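Local coordinates for protein beta-catenin homolog sys-1 (Caenorhabditis elegans, PDB 3C2G) that acts as a transcription coregulator in the Wnt asymmetry pathway, binding the TCF factor POP-1 directly and activating or repressing target genes, at residues D275-F280 with L309-A314; L224-N229 with V281-V286; L204-I209 with L270-D275. All coordinates share one frame; numbering follows the deposited sequence.

Contact 1: residues D275-F280 with L309-A314; sequences DAIDGF and LQVSDA
Ile277 and Phe280 of helix 274-282 meet Val311 and Ala314 in an apolar contact, where that helix passes the end of helix 298-311 and the turn after it. No hydrogen bond crosses between the segments. Ile277 does most of the touching. Its CG1 is tucked over the backbone, flanked by N and C (chi1 79°), which sends CD1 out over the turn. Ile277 CD1 lies 3.8 Å from Ala314 CB and 3.7 Å from Asp313 OD1. Nearer the backbone, Ile277 CB is 4.1 Å from Val311 CG1, and the two side chains run past each other in opposite directions. The same Val311 methyl also approaches the Phe280 ring obliquely, with Val311 CG1 3.9 Å from Phe280 CD2. Packing of one helix on the end of another and its turn is part of the superhelix of the armadillo domain. The turn from Val311 to Ala314 is type I, closed by Ala314 N to Val311 O at 3.2 Å. It brings Ala314 CB within 3.7 Å of Asp278 OD1, an oxygen that accepts a hydrogen bond from Ala316 N. With an alanine in place of Ile277, Ala314 CB would probably face a gap and Val311 would lose part of its cover. Beyond the two segments, the contact borders the bound peptide. A basic side chain of that peptide forms a salt bridge with Asp313 OD1, and Ile277 packs on a basic side chain of it as well.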
loop_
_atom_site.group_PDB
_atom_site.type_symbol
_atom_site.label_atom_id
_atom_site.label_comp_id
_atom_site.label_asym_id
_atom_site.label_seq_id
_atom_site.Cartn_x
_atom_site.Cartn_y
_atom_site.Cartn_z
ATOM N N ASP A 275 -1.367 14.662 -4.859
ATOM C CA ASP A 275 -0.911 15.360 -6.050
ATOM C C ASP A 275 -0.111 14.403 -6.933
ATOM O O ASP A 275 -0.236 14.432 -8.167
ATOM C CB ASP A 275 -0.073 16.595 -5.691
ATOM C CG ASP A 275 -0.929 17.782 -5.216
ATOM O OD1 ASP A 275 -1.850 18.203 -5.959
ATOM O OD2 ASP A 275 -0.674 18.297 -4.097
ATOM N N ALA A 276 0.682 13.540 -6.292
ATOM C CA ALA A 276 1.511 12.585 -7.000
ATOM C C ALA A 276 0.673 11.530 -7.716
ATOM O O ALA A 276 0.881 11.288 -8.907
ATOM C CB ALA A 276 2.501 11.933 -6.050
ATOM N N ILE A 277 -0.276 10.918 -7.002
ATOM C CA ILE A 277 -1.134 9.888 -7.608
ATOM C C ILE A 277 -2.029 10.464 -8.705
ATOM O O ILE A 277 -2.286 9.789 -9.701
ATOM C CB ILE A 277 -1.953 9.039 -6.568
ATOM C CG1 ILE A 277 -3.180 9.801 -6.065
ATOM C CG2 ILE A 277 -1.044 8.555 -5.413
ATOM C CD1 ILE A 277 -4.057 9.022 -5.120
ATOM N N ASP A 278 -2.471 11.714 -8.547
ATOM C CA ASP A 278 -3.228 12.394 -9.618
ATOM C C ASP A 278 -2.345 12.678 -10.834
ATOM O O ASP A 278 -2.795 12.534 -11.976
ATOM C CB ASP A 278 -3.950 13.656 -9.118
ATOM C CG ASP A 278 -5.303 13.337 -8.455
ATOM O OD1 ASP A 278 -6.218 12.835 -9.146
ATOM O OD2 ASP A 278 -5.457 13.582 -7.237
ATOM N N GLY A 279 -1.083 13.037 -10.599
ATOM C CA GLY A 279 -0.122 13.204 -11.699
ATOM C C GLY A 279 0.077 11.917 -12.483
ATOM O O GLY A 279 0.122 11.917 -13.709
ATOM N N PHE A 280 0.176 10.813 -11.757
ATOM C CA PHE A 280 0.367 9.500 -12.335
ATOM C C PHE A 280 -0.849 9.095 -13.183
ATOM O O PHE A 280 -0.717 8.590 -14.317
ATOM C CB PHE A 280 0.624 8.508 -11.193
ATOM C CG PHE A 280 0.847 7.092 -11.643
ATOM C CD1 PHE A 280 1.986 6.745 -12.360
ATOM C CD2 PHE A 280 -0.078 6.101 -11.329
ATOM C CE1 PHE A 280 2.195 5.435 -12.762
ATOM C CE2 PHE A 280 0.125 4.780 -11.722
ATOM C CZ PHE A 280 1.264 4.449 -12.443
ATOM N N LEU A 309 -4.066 -0.409 -6.262
ATOM C CA LEU A 309 -4.708 -0.155 -4.990
ATOM C C LEU A 309 -4.296 1.226 -4.470
ATOM O O LEU A 309 -5.131 2.018 -4.059
ATOM C CB LEU A 309 -4.328 -1.245 -3.983
ATOM C CG LEU A 309 -4.993 -1.170 -2.609
ATOM C CD1 LEU A 309 -6.530 -1.276 -2.735
ATOM C CD2 LEU A 309 -4.430 -2.218 -1.619
ATOM N N GLN A 310 -3.003 1.518 -4.540
ATOM C CA GLN A 310 -2.454 2.688 -3.906
ATOM C C GLN A 310 -2.947 3.974 -4.540
ATOM O O GLN A 310 -3.013 4.993 -3.876
ATOM C CB GLN A 310 -0.939 2.634 -4.002
ATOM C CG GLN A 310 -0.225 3.537 -3.028
ATOM C CD GLN A 310 1.287 3.432 -3.166
ATOM O OE1 GLN A 310 1.832 2.322 -3.216
ATOM N NE2 GLN A 310 1.969 4.582 -3.247
ATOM N N VAL A 311 -3.269 3.929 -5.827
ATOM C CA VAL A 311 -3.654 5.135 -6.569
ATOM C C VAL A 311 -5.180 5.235 -6.786
ATOM O O VAL A 311 -5.654 6.142 -7.482
ATOM C CB VAL A 311 -2.929 5.229 -7.961
ATOM C CG1 VAL A 311 -1.407 5.157 -7.795
ATOM C CG2 VAL A 311 -3.419 4.145 -8.932
ATOM N N SER A 312 -5.921 4.303 -6.187
ATOM C CA SER A 312 -7.331 4.106 -6.477
ATOM C C SER A 312 -8.241 5.247 -6.002
ATOM O O SER A 312 -9.317 5.447 -6.553
ATOM C CB SER A 312 -7.806 2.777 -5.889
ATOM O OG SER A 312 -7.712 2.783 -4.479
ATOM N N ASP A 313 -7.804 5.990 -4.990
ATOM C CA ASP A 313 -8.576 7.113 -4.487
ATOM C C ASP A 313 -8.358 8.432 -5.252
ATOM O O ASP A 313 -8.832 9.486 -4.836
ATOM C CB ASP A 313 -8.364 7.283 -2.976
ATOM C CG ASP A 313 -6.893 7.501 -2.593
ATOM O OD1 ASP A 313 -6.002 6.725 -3.031
ATOM O OD2 ASP A 313 -6.627 8.448 -1.816
ATOM N N ALA A 314 -7.684 8.374 -6.393
ATOM C CA ALA A 314 -7.384 9.580 -7.153
ATOM C C ALA A 314 -8.628 10.199 -7.810
ATOM O O ALA A 314 -9.410 9.510 -8.475
ATOM C CB ALA A 314 -6.332 9.295 -8.187
#

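Contact 2: residues L224-N229 with V281-V286; sequences LIIKLN and VRSDGV
Ser283 fits its small side chain against two isoleucine methyls at the start of helix 224-239, and Asn229 lies against the backbone just after it. The contact is small and has no hydrogen bond between the segments. Ile225 uses its CG2 branch, and Ile225 CG2 reaches to 3.9 Å from Ser283 OG. The CD1 end of Ile225 packs on Leu271 and Ile209. Ile226 starts from a CA-CB bond less well aimed at the partner, but a bend at its second torsion (chi2 -65°) swings CD1 across. Ile226 CD1 then lies 3.9 Å from Ser283 CB. The serine is thus touched by a branch methyl of one isoleucine and the end methyl of the next. Its OG bonds back to Gly279 O, one helical turn earlier. The hydroxyl therefore has a polar partner while it packs against methyl groups.

Ser283 is where helix 274-282 ends and helix 285-292 is about to begin, two helices of the armadillo domain. The ending is a Schellman motif, with Asp284 at positive phi as its C-prime residue. Asp284 N bonds to Val281 O at 3.2 Å, and Gly285 N bonds to Phe280 O.

Asn229 sits one helical turn after Ile225, and its amide lies against this junction. Its CG stands beside the backbone N, opposite the carbonyl carbon (chi1 -80°), which carries the amide across. Asn229 ND2 is 3.7 Å from Ser283 O, too far to count as a hydrogen bond. Asn229 ND2 is also 4.0 Å from Gly285 CA. Both Ile225 and Asn229 touch Phe280 of helix 274-282. Pro219, from the loop before helix 224-239, packs on Ser283.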
loop_
_atom_site.group_PDB
_atom_site.type_symbol
_atom_site.label_atom_id
_atom_site.label_comp_id
_atom_site.label_asym_id
_atom_site.label_seq_id
_atom_site.Cartn_x
_atom_site.Cartn_y
_atom_site.Cartn_z
ATOM N N LEU A 224 10.352 11.331 -13.150
ATOM C CA LEU A 224 10.287 9.883 -13.063
ATOM C C LEU A 224 8.951 9.247 -13.415
ATOM O O LEU A 224 8.906 8.068 -13.745
ATOM C CB LEU A 224 10.752 9.397 -11.690
ATOM C CG LEU A 224 12.262 9.408 -11.485
ATOM C CD1 LEU A 224 12.594 8.478 -10.362
ATOM C CD2 LEU A 224 12.999 8.997 -12.744
ATOM N N ILE A 225 7.863 9.996 -13.340
ATOM C CA ILE A 225 6.593 9.404 -13.663
ATOM C C ILE A 225 6.574 9.030 -15.145
ATOM O O ILE A 225 6.250 7.894 -15.498
ATOM C CB ILE A 225 5.400 10.296 -13.244
ATOM C CG1 ILE A 225 5.317 10.356 -11.717
ATOM C CG2 ILE A 225 4.106 9.762 -13.814
ATOM C CD1 ILE A 225 4.108 11.093 -11.179
ATOM N N ILE A 226 6.954 9.961 -16.009
ATOM C CA ILE A 226 6.960 9.684 -17.448
ATOM C C ILE A 226 8.004 8.609 -17.794
ATOM O O ILE A 226 7.759 7.715 -18.624
ATOM C CB ILE A 226 7.185 10.990 -18.258
ATOM C CG1 ILE A 226 6.054 11.997 -17.981
ATOM C CG2 ILE A 226 7.325 10.721 -19.760
ATOM C CD1 ILE A 226 4.657 11.554 -18.453
ATOM N N LYS A 227 9.153 8.691 -17.133
ATOM C CA LYS A 227 10.261 7.796 -17.410
ATOM C C LYS A 227 9.969 6.377 -16.947
ATOM O O LYS A 227 10.122 5.422 -17.722
ATOM C CB LYS A 227 11.544 8.300 -16.772
ATOM C CG LYS A 227 12.193 9.474 -17.485
ATOM C CD LYS A 227 13.592 9.658 -16.900
ATOM C CE LYS A 227 14.179 11.016 -17.177
ATOM N NZ LYS A 227 15.657 10.926 -17.058
ATOM N N LEU A 228 9.522 6.240 -15.705
ATOM C CA LEU A 228 9.212 4.928 -15.178
ATOM C C LEU A 228 8.084 4.243 -15.952
ATOM O O LEU A 228 8.142 3.030 -16.169
ATOM C CB LEU A 228 8.952 4.991 -13.677
ATOM C CG LEU A 228 10.240 5.274 -12.876
ATOM C CD1 LEU A 228 9.966 5.375 -11.375
ATOM C CD2 LEU A 228 11.330 4.213 -13.166
ATOM N N ASN A 229 7.093 5.024 -16.405
ATOM C CA ASN A 229 6.030 4.502 -17.253
ATOM C C ASN A 229 6.533 3.959 -18.573
ATOM O O ASN A 229 6.078 2.916 -19.014
ATOM C CB ASN A 229 4.933 5.545 -17.522
ATOM C CG ASN A 229 3.950 5.685 -16.359
ATOM O OD1 ASN A 229 3.951 4.887 -15.420
ATOM N ND2 ASN A 229 3.110 6.715 -16.417
ATOM N N VAL A 281 -2.038 9.350 -12.651
ATOM C CA VAL A 281 -3.251 9.033 -13.379
ATOM C C VAL A 281 -3.424 9.900 -14.627
ATOM O O VAL A 281 -3.870 9.403 -15.646
ATOM C CB VAL A 281 -4.482 9.077 -12.470
ATOM C CG1 VAL A 281 -5.782 8.878 -13.281
ATOM C CG2 VAL A 281 -4.352 8.024 -11.353
ATOM N N ARG A 282 -3.054 11.174 -14.572
ATOM C CA ARG A 282 -3.126 12.029 -15.762
ATOM C C ARG A 282 -2.076 11.646 -16.814
ATOM O O ARG A 282 -2.204 11.988 -17.987
ATOM C CB ARG A 282 -3.033 13.530 -15.391
ATOM C CG ARG A 282 -4.072 14.006 -14.329
ATOM C CD ARG A 282 -4.064 15.526 -13.994
ATOM N NE ARG A 282 -2.728 16.132 -13.876
ATOM C CZ ARG A 282 -2.065 16.370 -12.734
ATOM N NH1 ARG A 282 -2.576 16.049 -11.546
ATOM N NH2 ARG A 282 -0.863 16.939 -12.783
ATOM N N SER A 283 -1.036 10.925 -16.409
ATOM C CA SER A 283 -0.012 10.459 -17.354
ATOM C C SER A 283 -0.310 9.039 -17.852
ATOM O O SER A 283 0.544 8.392 -18.446
ATOM C CB SER A 283 1.358 10.512 -16.706
ATOM O OG SER A 283 1.492 11.703 -15.943
ATOM N N ASP A 284 -1.528 8.567 -17.587
ATOM C CA ASP A 284 -2.032 7.282 -18.084
ATOM C C ASP A 284 -1.448 6.071 -17.358
ATOM O O ASP A 284 -1.385 4.961 -17.894
ATOM C CB ASP A 284 -1.895 7.187 -19.607
ATOM C CG ASP A 284 -3.015 7.925 -20.326
ATOM O OD1 ASP A 284 -4.074 8.148 -19.695
ATOM O OD2 ASP A 284 -2.842 8.289 -21.510
ATOM N N GLY A 285 -1.063 6.305 -16.110
ATOM C CA GLY A 285 -0.480 5.273 -15.290
ATOM C C GLY A 285 -1.357 4.048 -15.134
ATOM O O GLY A 285 -0.872 2.918 -15.218
ATOM N N VAL A 286 -2.650 4.278 -14.925
ATOM C CA VAL A 286 -3.590 3.195 -14.644
ATOM C C VAL A 286 -3.755 2.308 -15.872
ATOM O O VAL A 286 -3.748 1.068 -15.765
ATOM C CB VAL A 286 -4.944 3.737 -14.107
ATOM C CG1 VAL A 286 -6.040 2.680 -14.181
ATOM C CG2 VAL A 286 -4.781 4.233 -12.670
#

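Contact 3: residues L204-I209 with L270-D275; sequences LKDYFI and LLHDSD
Leu270, the last residue of helix 251-270, packs along helix 202-210 across from Lys205, Phe208 and Ile209. Leu270 CD2 sits 3.9 Å from Lys205 CA and 4.0 Å from Phe208 CB, and it lies at the edge of the Phe208 ring, near its plane. The carbonyl of Leu270 takes part too, with Ile209 CD1 only 3.4 Å from Leu270 O.

Leu271 follows as the centre of an inverse gamma turn, in which His272 N bonds to Leu270 O at 2.8 Å. Its CB points away from helix 202-210.

His272 makes the polar link. Its ring is placed by a first torsion that folds CG back over its own main chain, with N on one side and C on the other (chi1 57°). His272 NE2 donates to Asp206 OD1 at 2.7 Å, with a nearly straight N-H...O angle of 161°. The oxygen lies in the ring plane, but the nitrogen comes from above the carboxylate, 45° out of its plane. The extended Lys205 chain passes the ring at a slant, with Lys205 CB 3.8 Å from His272 CD2.

Asp273 then places its CG 3.5 Å above one face of the His272 ring, offset toward the rim. Asp273 is the N-cap of helix 274-282, and its OD1 accepts a hydrogen bond from Ala276 N. The two nearby carboxylates would probably favour a protonated histidine, while the Lys205 ammonium group, its NZ 5.7 Å from His272 ND1, is likely to oppose this.

Ser274 and Asp275 open the next helix. Asp275 and Asp206 both touch His215. A short loop thus leads from helix 251-270 to helix 274-282 and packs on the earlier helix 202-210, part of the all-helical armadillo domain, where successive helices stack into a superhelix.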
loop_
_atom_site.group_PDB
_atom_site.type_symbol
_atom_site.label_atom_id
_atom_site.label_comp_id
_atom_site.label_asym_id
_atom_site.label_seq_id
_atom_site.Cartn_x
_atom_site.Cartn_y
_atom_site.Cartn_z
ATOM N N LEU A 204 12.626 14.861 -1.911
ATOM C CA LEU A 204 13.383 14.214 -2.976
ATOM C C LEU A 204 12.424 13.504 -3.923
ATOM O O LEU A 204 12.630 13.500 -5.138
ATOM C CB LEU A 204 14.455 13.266 -2.434
ATOM C CG LEU A 204 15.620 13.006 -3.398
ATOM C CD1 LEU A 204 16.233 14.311 -3.894
ATOM C CD2 LEU A 204 16.682 12.137 -2.757
ATOM N N LYS A 205 11.364 12.940 -3.355
ATOM C CA LYS A 205 10.291 12.353 -4.140
ATOM C C LYS A 205 9.698 13.393 -5.078
ATOM O O LYS A 205 9.577 13.153 -6.286
ATOM C CB LYS A 205 9.216 11.764 -3.231
ATOM C CG LYS A 205 9.679 10.527 -2.501
ATOM C CD LYS A 205 8.658 10.068 -1.506
ATOM C CE LYS A 205 9.212 8.990 -0.603
ATOM N NZ LYS A 205 8.157 8.530 0.333
ATOM N N ASP A 206 9.372 14.557 -4.517
ATOM C CA ASP A 206 8.821 15.674 -5.278
ATOM C C ASP A 206 9.804 16.264 -6.266
ATOM O O ASP A 206 9.399 16.826 -7.279
ATOM C CB ASP A 206 8.316 16.768 -4.342
ATOM C CG ASP A 206 6.981 16.434 -3.723
ATOM O OD1 ASP A 206 6.315 15.485 -4.185
ATOM O OD2 ASP A 206 6.590 17.128 -2.769
ATOM N N TYR A 207 11.094 16.170 -5.978
ATOM C CA TYR A 207 12.062 16.636 -6.956
ATOM C C TYR A 207 12.082 15.686 -8.152
ATOM O O TYR A 207 12.101 16.129 -9.299
ATOM C CB TYR A 207 13.472 16.838 -6.368
ATOM C CG TYR A 207 14.465 17.247 -7.435
ATOM C CD1 TYR A 207 14.341 18.472 -8.092
ATOM C CD2 TYR A 207 15.498 16.391 -7.824
ATOM C CE1 TYR A 207 15.229 18.848 -9.096
ATOM C CE2 TYR A 207 16.401 16.759 -8.832
ATOM C CZ TYR A 207 16.257 17.991 -9.460
ATOM O OH TYR A 207 17.136 18.368 -10.458
ATOM N N PHE A 208 12.055 14.386 -7.870
ATOM C CA PHE A 208 12.042 13.371 -8.925
ATOM C C PHE A 208 10.780 13.394 -9.782
ATOM O O PHE A 208 10.856 13.237 -10.992
ATOM C CB PHE A 208 12.263 11.971 -8.348
ATOM C CG PHE A 208 13.655 11.738 -7.839
ATOM C CD1 PHE A 208 14.753 12.270 -8.504
ATOM C CD2 PHE A 208 13.869 10.961 -6.704
ATOM C CE1 PHE A 208 16.038 12.047 -8.032
ATOM C CE2 PHE A 208 15.148 10.728 -6.228
ATOM C CZ PHE A 208 16.232 11.270 -6.890
ATOM N N ILE A 209 9.630 13.591 -9.146
ATOM C CA ILE A 209 8.359 13.657 -9.847
ATOM C C ILE A 209 8.225 14.964 -10.626
ATOM O O ILE A 209 8.134 14.964 -11.856
ATOM C CB ILE A 209 7.180 13.537 -8.864
ATOM C CG1 ILE A 209 7.131 12.144 -8.252
ATOM C CG2 ILE A 209 5.864 13.833 -9.559
ATOM C CD1 ILE A 209 6.362 12.099 -6.956
ATOM N N LEU A 270 7.393 6.607 -4.700
ATOM C CA LEU A 270 7.385 7.995 -5.119
ATOM C C LEU A 270 6.037 8.663 -4.890
ATOM O O LEU A 270 5.974 9.825 -4.501
ATOM C CB LEU A 270 7.750 8.108 -6.592
ATOM C CG LEU A 270 9.225 8.014 -6.940
ATOM C CD1 LEU A 270 9.356 7.789 -8.437
ATOM C CD2 LEU A 270 9.955 9.286 -6.500
ATOM N N LEU A 271 4.958 7.925 -5.138
ATOM C CA LEU A 271 3.622 8.509 -5.130
ATOM C C LEU A 271 3.071 8.640 -3.711
ATOM O O LEU A 271 2.146 7.933 -3.322
ATOM C CB LEU A 271 2.702 7.691 -6.037
ATOM C CG LEU A 271 3.248 7.504 -7.453
ATOM C CD1 LEU A 271 2.397 6.491 -8.183
ATOM C CD2 LEU A 271 3.379 8.822 -8.247
ATOM N N HIS A 272 3.663 9.547 -2.945
ATOM C CA HIS A 272 3.405 9.649 -1.510
ATOM C C HIS A 272 2.069 10.313 -1.135
ATOM O O HIS A 272 1.513 10.042 -0.067
ATOM C CB HIS A 272 4.577 10.354 -0.820
ATOM C CG HIS A 272 4.875 11.718 -1.364
ATOM N ND1 HIS A 272 4.560 12.875 -0.685
ATOM C CD2 HIS A 272 5.459 12.111 -2.524
ATOM C CE1 HIS A 272 4.944 13.921 -1.399
ATOM N NE2 HIS A 272 5.485 13.486 -2.522
ATOM N N ASP A 273 1.550 11.172 -2.008
ATOM C CA ASP A 273 0.348 11.939 -1.695
ATOM C C ASP A 273 -0.590 12.090 -2.887
ATOM O O ASP A 273 -0.315 11.570 -3.974
ATOM C CB ASP A 273 0.727 13.321 -1.143
ATOM C CG ASP A 273 1.470 14.190 -2.156
ATOM O OD1 ASP A 273 1.382 13.948 -3.379
ATOM O OD2 ASP A 273 2.142 15.141 -1.719
ATOM N N SER A 274 -1.680 12.830 -2.658
ATOM C CA SER A 274 -2.743 13.061 -3.636
ATOM C C SER A 274 -2.286 13.701 -4.944
ATOM O O SER A 274 -2.774 13.334 -6.017
ATOM C CB SER A 274 -3.838 13.917 -3.007
ATOM O OG SER A 274 -4.392 13.249 -1.884
ATOM N N ASP A 275 -1.367 14.662 -4.859
ATOM C CA ASP A 275 -0.911 15.360 -6.050
ATOM C C ASP A 275 -0.111 14.403 -6.933
ATOM O O ASP A 275 -0.236 14.432 -8.167
ATOM C CB ASP A 275 -0.073 16.595 -5.691
ATOM C CG ASP A 275 -0.929 17.782 -5.216
ATOM O OD1 ASP A 275 -1.850 18.203 -5.959
ATOM O OD2 ASP A 275 -0.674 18.297 -4.097
#

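How the contacts relate
The three contacts form a compact group, with centres about 10 Å (contacts 1 and 2), 11 Å (contacts 1 and 3) and 12 Å (contacts 2 and 3) apart. All use helix 274-282: contact 3 lies at its start, contact 1 along its body and contact 2 at its end. Along the chain contact 3 closes before contact 1 opens, and they share Asp275. Contact 2 crosses both. Leu271 touches Phe280 of contact 1 and Ile225 of contact 2. A backbone hydrogen bond, Leu224 N to Phe208 O at 2.9 Å, joins contacts 2 and 3. One helix thus packs against earlier and later helices of the armadillo domain, and contact 1 reaches the bound peptide.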